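Local structure of glycosyltransferase Gtf1 (Streptococcus pneumoniae, 4PQG) at residues Ile11-Leu16 and Gly34-Leu39; Ala211-Leu216 and Gly233-Glu238. The protein belongs to the glycosyltransferases of the GT-B clan, pairing two Rossmann-like domains with an extended antiparallel beta-sheet domain. All coordinates share one frame; numbering follows the deposited sequence.

Interaction 1: residues Ile11-Leu16 and Gly34-Leu39; sequences IYNINL and GVFRKL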
loop_
_atom_site.group_PDB
_atom_site.type_symbol
_atom_site.label_atom_id
_atom_site.label_comp_id
_atom_site.label_asym_id
_atom_site.label_seq_id
_atom_site.Cartn_x
_atom_site.Cartn_y
_atom_site.Cartn_z
ATOM N N ILE A 11 11.123 -16.282 4.034
ATOM C CA ILE A 11 11.256 -15.033 3.310
ATOM C C ILE A 11 10.586 -13.925 4.125
ATOM O O ILE A 11 9.384 -13.958 4.351
ATOM C CB ILE A 11 10.686 -15.148 1.887
ATOM C CG1 ILE A 11 11.429 -16.258 1.124
ATOM C CG2 ILE A 11 10.816 -13.814 1.151
ATOM C CD1 ILE A 11 10.659 -16.806 -0.058
ATOM N N TYR A 12 11.397 -12.979 4.594
ATOM C CA TYR A 12 10.924 -11.852 5.391
ATOM C C TYR A 12 10.834 -10.658 4.472
ATOM O O TYR A 12 11.791 -10.335 3.774
ATOM C CB TYR A 12 11.883 -11.550 6.559
ATOM C CG TYR A 12 11.985 -12.699 7.541
ATOM C CD1 TYR A 12 11.032 -12.873 8.555
ATOM C CD2 TYR A 12 13.019 -13.634 7.436
ATOM C CE1 TYR A 12 11.116 -13.946 9.445
ATOM C CE2 TYR A 12 13.115 -14.703 8.322
ATOM C CZ TYR A 12 12.164 -14.855 9.314
ATOM O OH TYR A 12 12.273 -15.930 10.157
ATOM N N ASN A 13 9.678 -10.008 4.479
ATOM C CA ASN A 13 9.436 -8.842 3.642
ATOM C C ASN A 13 9.139 -7.656 4.561
ATOM O O ASN A 13 8.302 -7.767 5.465
ATOM C CB ASN A 13 8.225 -9.092 2.746
ATOM C CG ASN A 13 8.324 -10.401 1.966
ATOM O OD1 ASN A 13 8.562 -10.384 0.771
ATOM N ND2 ASN A 13 8.108 -11.539 2.645
ATOM N N ILE A 14 9.795 -6.532 4.299
ATOM C CA ILE A 14 9.752 -5.362 5.187
ATOM C C ILE A 14 9.145 -4.129 4.499
ATOM O O ILE A 14 9.596 -3.706 3.425
ATOM C CB ILE A 14 11.157 -5.043 5.754
ATOM C CG1 ILE A 14 11.615 -6.192 6.676
ATOM C CG2 ILE A 14 11.139 -3.752 6.549
ATOM C CD1 ILE A 14 13.084 -6.178 7.039
ATOM N N ASN A 15 8.105 -3.583 5.120
ATOM C CA ASN A 15 7.431 -2.388 4.633
ATOM C C ASN A 15 7.202 -1.484 5.850
ATOM O O ASN A 15 7.285 -1.943 6.993
ATOM C CB ASN A 15 6.101 -2.780 3.972
ATOM C CG ASN A 15 5.489 -1.658 3.116
ATOM O OD1 ASN A 15 6.018 -0.558 3.017
ATOM N ND2 ASN A 15 4.360 -1.954 2.506
ATOM N N LEU A 16 6.917 -0.207 5.615
ATOM C CA LEU A 16 6.575 0.673 6.726
ATOM C C LEU A 16 5.168 0.399 7.259
ATOM O O LEU A 16 4.996 0.052 8.420
ATOM C CB LEU A 16 6.772 2.153 6.352
ATOM C CG LEU A 16 8.177 2.460 5.831
ATOM C CD1 LEU A 16 8.315 3.930 5.475
ATOM C CD2 LEU A 16 9.235 2.035 6.842
ATOM N N GLY A 34 0.636 -14.060 -2.146
ATOM C CA GLY A 34 -0.123 -15.054 -2.911
ATOM C C GLY A 34 0.779 -16.043 -3.615
ATOM O O GLY A 34 0.466 -17.233 -3.697
ATOM N N VAL A 35 1.902 -15.550 -4.126
ATOM C CA VAL A 35 2.901 -16.387 -4.789
ATOM C C VAL A 35 3.593 -17.320 -3.790
ATOM O O VAL A 35 3.759 -18.516 -4.056
ATOM C CB VAL A 35 3.982 -15.551 -5.504
ATOM C CG1 VAL A 35 5.161 -16.431 -5.900
ATOM C CG2 VAL A 35 3.405 -14.841 -6.725
ATOM N N PHE A 36 4.005 -16.772 -2.651
ATOM C CA PHE A 36 4.681 -17.567 -1.634
ATOM C C PHE A 36 3.786 -18.669 -1.072
ATOM O O PHE A 36 4.269 -19.771 -0.812
ATOM C CB PHE A 36 5.266 -16.687 -0.536
ATOM C CG PHE A 36 6.382 -15.790 -1.009
ATOM C CD1 PHE A 36 7.146 -16.126 -2.125
ATOM C CD2 PHE A 36 6.687 -14.623 -0.320
ATOM C CE1 PHE A 36 8.179 -15.318 -2.551
ATOM C CE2 PHE A 36 7.733 -13.812 -0.733
ATOM C CZ PHE A 36 8.482 -14.154 -1.851
ATOM N N ARG A 37 2.497 -18.378 -0.908
ATOM C CA ARG A 37 1.530 -19.381 -0.479
ATOM C C ARG A 37 1.444 -20.527 -1.485
ATOM O O ARG A 37 1.470 -21.706 -1.105
ATOM C CB ARG A 37 0.142 -18.770 -0.264
ATOM C CG ARG A 37 0.032 -17.911 0.983
ATOM C CD ARG A 37 -1.413 -17.630 1.370
ATOM N NE ARG A 37 -2.173 -16.961 0.317
ATOM C CZ ARG A 37 -2.336 -15.643 0.195
ATOM N NH1 ARG A 37 -1.799 -14.794 1.066
ATOM N NH2 ARG A 37 -3.049 -15.176 -0.819
ATOM N N LYS A 38 1.357 -20.172 -2.764
ATOM C CA LYS A 38 1.255 -21.157 -3.833
ATOM C C LYS A 38 2.489 -22.024 -3.891
ATOM O O LYS A 38 2.384 -23.230 -4.102
ATOM C CB LYS A 38 1.054 -20.471 -5.183
ATOM C CG LYS A 38 -0.389 -20.162 -5.523
ATOM C CD LYS A 38 -0.451 -19.265 -6.756
ATOM C CE LYS A 38 -1.844 -19.201 -7.353
ATOM N NZ LYS A 38 -2.835 -18.661 -6.391
ATOM N N LEU A 39 3.658 -21.409 -3.716
ATOM C CA LEU A 39 4.912 -22.136 -3.726
ATOM C C LEU A 39 5.178 -22.854 -2.403
ATOM O O LEU A 39 6.285 -23.348 -2.174
ATOM C CB LEU A 39 6.075 -21.202 -4.074
ATOM C CG LEU A 39 6.151 -20.645 -5.495
ATOM C CD1 LEU A 39 7.241 -19.588 -5.571
ATOM C CD2 LEU A 39 6.380 -21.744 -6.536
#

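Interaction 2: residues Ala211-Leu216 and Gly233-Glu238; sequences AFMKSL and GQVVFE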
loop_
_atom_site.group_PDB
_atom_site.type_symbol
_atom_site.label_atom_id
_atom_site.label_comp_id
_atom_site.label_asym_id
_atom_site.label_seq_id
_atom_site.Cartn_x
_atom_site.Cartn_y
_atom_site.Cartn_z
ATOM N N ALA A 211 17.052 -4.857 17.602
ATOM C CA ALA A 211 16.654 -5.920 18.526
ATOM C C ALA A 211 15.617 -6.820 17.893
ATOM O O ALA A 211 15.660 -8.048 18.041
ATOM C CB ALA A 211 16.109 -5.319 19.820
ATOM N N PHE A 212 14.663 -6.202 17.199
ATOM C CA PHE A 212 13.697 -6.948 16.422
ATOM C C PHE A 212 14.386 -7.859 15.387
ATOM O O PHE A 212 14.137 -9.081 15.341
ATOM C CB PHE A 212 12.729 -6.007 15.707
ATOM C CG PHE A 212 11.909 -6.709 14.660
ATOM C CD1 PHE A 212 10.824 -7.498 15.030
ATOM C CD2 PHE A 212 12.253 -6.623 13.323
ATOM C CE1 PHE A 212 10.082 -8.175 14.068
ATOM C CE2 PHE A 212 11.521 -7.299 12.351
ATOM C CZ PHE A 212 10.431 -8.079 12.730
ATOM N N MET A 213 15.257 -7.270 14.577
ATOM C CA MET A 213 15.978 -8.036 13.554
ATOM C C MET A 213 16.739 -9.228 14.150
ATOM O O MET A 213 16.654 -10.334 13.625
ATOM C CB MET A 213 16.914 -7.141 12.755
ATOM C CG MET A 213 16.211 -6.123 11.857
ATOM S SD MET A 213 15.205 -6.812 10.528
ATOM C CE MET A 213 16.477 -7.436 9.427
ATOM N N LYS A 214 17.447 -9.000 15.253
ATOM C CA LYS A 214 18.230 -10.054 15.916
ATOM C C LYS A 214 17.308 -11.145 16.437
ATOM O O LYS A 214 17.636 -12.330 16.349
ATOM C CB LYS A 214 19.093 -9.475 17.048
ATOM C CG LYS A 214 20.210 -8.590 16.528
ATOM C CD LYS A 214 21.185 -8.191 17.615
ATOM C CE LYS A 214 22.339 -7.404 17.021
ATOM N NZ LYS A 214 23.315 -8.270 16.305
ATOM N N SER A 215 16.138 -10.740 16.935
ATOM C CA SER A 215 15.109 -11.680 17.403
ATOM C C SER A 215 14.572 -12.621 16.316
ATOM O O SER A 215 13.902 -13.597 16.640
ATOM C CB SER A 215 13.938 -10.953 18.106
ATOM O OG SER A 215 12.842 -10.696 17.232
ATOM N N LEU A 216 14.827 -12.318 15.041
ATOM C CA LEU A 216 14.422 -13.226 13.953
ATOM C C LEU A 216 15.334 -14.445 13.838
ATOM O O LEU A 216 14.938 -15.455 13.250
ATOM C CB LEU A 216 14.367 -12.511 12.589
ATOM C CG LEU A 216 13.429 -11.302 12.518
ATOM C CD1 LEU A 216 13.597 -10.543 11.205
ATOM C CD2 LEU A 216 11.983 -11.721 12.734
ATOM N N GLY A 233 16.836 1.572 7.276
ATOM C CA GLY A 233 17.727 1.010 6.248
ATOM C C GLY A 233 19.049 0.442 6.723
ATOM O O GLY A 233 19.402 -0.690 6.405
ATOM N N GLN A 234 19.794 1.236 7.467
ATOM C CA GLN A 234 21.094 0.825 7.938
ATOM C C GLN A 234 21.030 -0.423 8.810
ATOM O O GLN A 234 21.834 -1.348 8.645
ATOM C CB GLN A 234 21.708 1.951 8.727
ATOM C CG GLN A 234 23.123 1.678 9.185
ATOM C CD GLN A 234 23.808 2.954 9.570
ATOM O OE1 GLN A 234 23.432 4.035 9.100
ATOM N NE2 GLN A 234 24.815 2.854 10.429
ATOM N N VAL A 235 20.080 -0.421 9.747
ATOM C CA VAL A 235 19.882 -1.531 10.692
ATOM C C VAL A 235 19.428 -2.798 9.966
ATOM O O VAL A 235 19.908 -3.897 10.260
ATOM C CB VAL A 235 18.862 -1.138 11.788
ATOM C CG1 VAL A 235 18.498 -2.345 12.623
ATOM C CG2 VAL A 235 19.446 -0.031 12.665
ATOM N N VAL A 236 18.509 -2.651 9.015
ATOM C CA VAL A 236 18.092 -3.783 8.183
ATOM C C VAL A 236 19.280 -4.345 7.357
ATOM O O VAL A 236 19.507 -5.562 7.324
ATOM C CB VAL A 236 16.889 -3.398 7.277
ATOM C CG1 VAL A 236 16.536 -4.518 6.304
ATOM C CG2 VAL A 236 15.684 -3.076 8.132
ATOM N N PHE A 237 20.034 -3.450 6.719
ATOM C CA PHE A 237 21.189 -3.817 5.909
ATOM C C PHE A 237 22.197 -4.604 6.739
ATOM O O PHE A 237 22.624 -5.692 6.337
ATOM C CB PHE A 237 21.857 -2.577 5.266
ATOM C CG PHE A 237 21.341 -2.245 3.876
ATOM C CD1 PHE A 237 22.231 -1.957 2.841
ATOM C CD2 PHE A 237 19.969 -2.222 3.603
ATOM C CE1 PHE A 237 21.776 -1.665 1.560
ATOM C CE2 PHE A 237 19.505 -1.922 2.317
ATOM C CZ PHE A 237 20.412 -1.644 1.293
ATOM N N GLU A 238 22.531 -4.073 7.916
ATOM C CA GLU A 238 23.543 -4.683 8.761
ATOM C C GLU A 238 23.118 -6.062 9.251
ATOM O O GLU A 238 23.884 -7.031 9.147
ATOM C CB GLU A 238 23.857 -3.773 9.941
ATOM C CG GLU A 238 24.720 -2.585 9.560
ATOM C CD GLU A 238 24.888 -1.603 10.699
ATOM O OE1 GLU A 238 24.252 -1.784 11.762
ATOM O OE2 GLU A 238 25.655 -0.641 10.532
#

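Interaction 1: residues Ile11-Leu16 and Gly34-Leu39
I11 and N13, two residues apart on the strand, share the phenyl ring of F36 on the neighbouring helix. Followed outward from CB, I11 shows how a branched side chain can fit a flat one. CB itself only grazes the ring, 4.2 Å from F36 CE2. The branch methyl CG2 lies anti to the backbone N (chi1 -59° for CG1) and makes the tightest approach, 3.6 Å from F36 CE2, with CZ slightly farther away. CG1 carries the chain on in a nearly extended form, which delivers CD1 over one face of the ring. There CD1 makes a CH-pi contact, 4.0 Å from the F36 ring centroid and 17° off the ring normal, leaning toward the CE1-CZ rim. The two side chains cross at about a right angle.

N13 approaches differently. Its OD1 stands at the ring's edge, in plane, 3.8 Å from F36 CE2, where the weakly positive rim probably suits a carbonyl oxygen, although no hydrogen bond is formed. Amide and ring planes are turned 40° from each other. The buried amide has its polar needs met elsewhere: OD1 is hydrogen-bonded to NH2 of R32, one turn earlier on the same helix as F36, and ND2 to the backbone O of K44 on the adjacent strand. These two bonds fix the rotation of the amide, and with it the placing of OD1 at the ring edge. W501 of helix 494-508 meets F36 edge-to-face, tying in a C-terminal helix. Strand 10-15, helix 24-38 and strand 42-47 together form a beta-alpha-beta unit, the first of the N-terminal Rossmann-like domain, and the I11-F36 packing is the helix-on-sheet seam characteristic of that fold.

Interaction 2: residues Ala211-Leu216 and Gly233-Glu238
M213 meets V235 and V236 in a small, buried, largely apolar contact, without hydrogen bonds between the two segments, that joins two helices of the N-terminal Rossmann-like domain. Helix 205-215 leads into strand 223-226, and helix 233-240 follows that strand and leads to its parallel neighbour 244-248, so the contact joins the helices that precede and follow one strand of the sheet. The backbones come closest at M213 and V236, whose CA atoms lie 7.2 Å apart. Across this gap a single long side chain does most of the reaching.

M213 leaves its helix toward the other, and its chain is bent rather than extended: chi2 and chi3 are both near -60° (-64° and -72°). The double bend brings the chain round so that CE, and not the sulfur, makes the nearest approach to the second helix. CE rests against the backbone of that helix as much as against a side chain, 4.1 Å from V236 O and a similar distance from V236 CA. Lower on the same side chain, CG lies 4.5 Å from CG1 of V235, a loose contact. V235 also touches Q206, V209 and R210, earlier on the first helix, so that it faces roughly two turns of it.

A polar tie supplements this apolar patch: E238 OE1 forms a salt bridge with NH2 of R210, linking the same two helices. Away from the contact, the hydroxyl of S215 donates to F212 O at 2.8 Å, in the carbonyl plane and on a lone pair, and it is also hydrogen-bonded to H76. Between the helices themselves, the terminal methyl completes the contact, with M213 CE 4.3 Å from V236 CG1.

Overall arrangement
Both contacts are buried, and they lie on opposite faces of the same parallel sheet. Interaction 1 uses the I11 and N13 face of strand 10-15; the alternate residues, Y12 and I14, turn to the other face and meet interaction 2. I14 CD1 is 3.9 Å from V236 CG1 and 4.1 Å from M213 SD, while Y12 CE1 is 4.1 Å from L216 CD2. One strand therefore links the two. Their chemistry differs: 11-16 with 34-39 sets an aromatic ring against two isoleucine methyls and an amide, nearer the centre of the chain, whereas 211-216 with 233-238 rests on a methionine thioether chain and valine methyls, at longer distances, joining helix to helix.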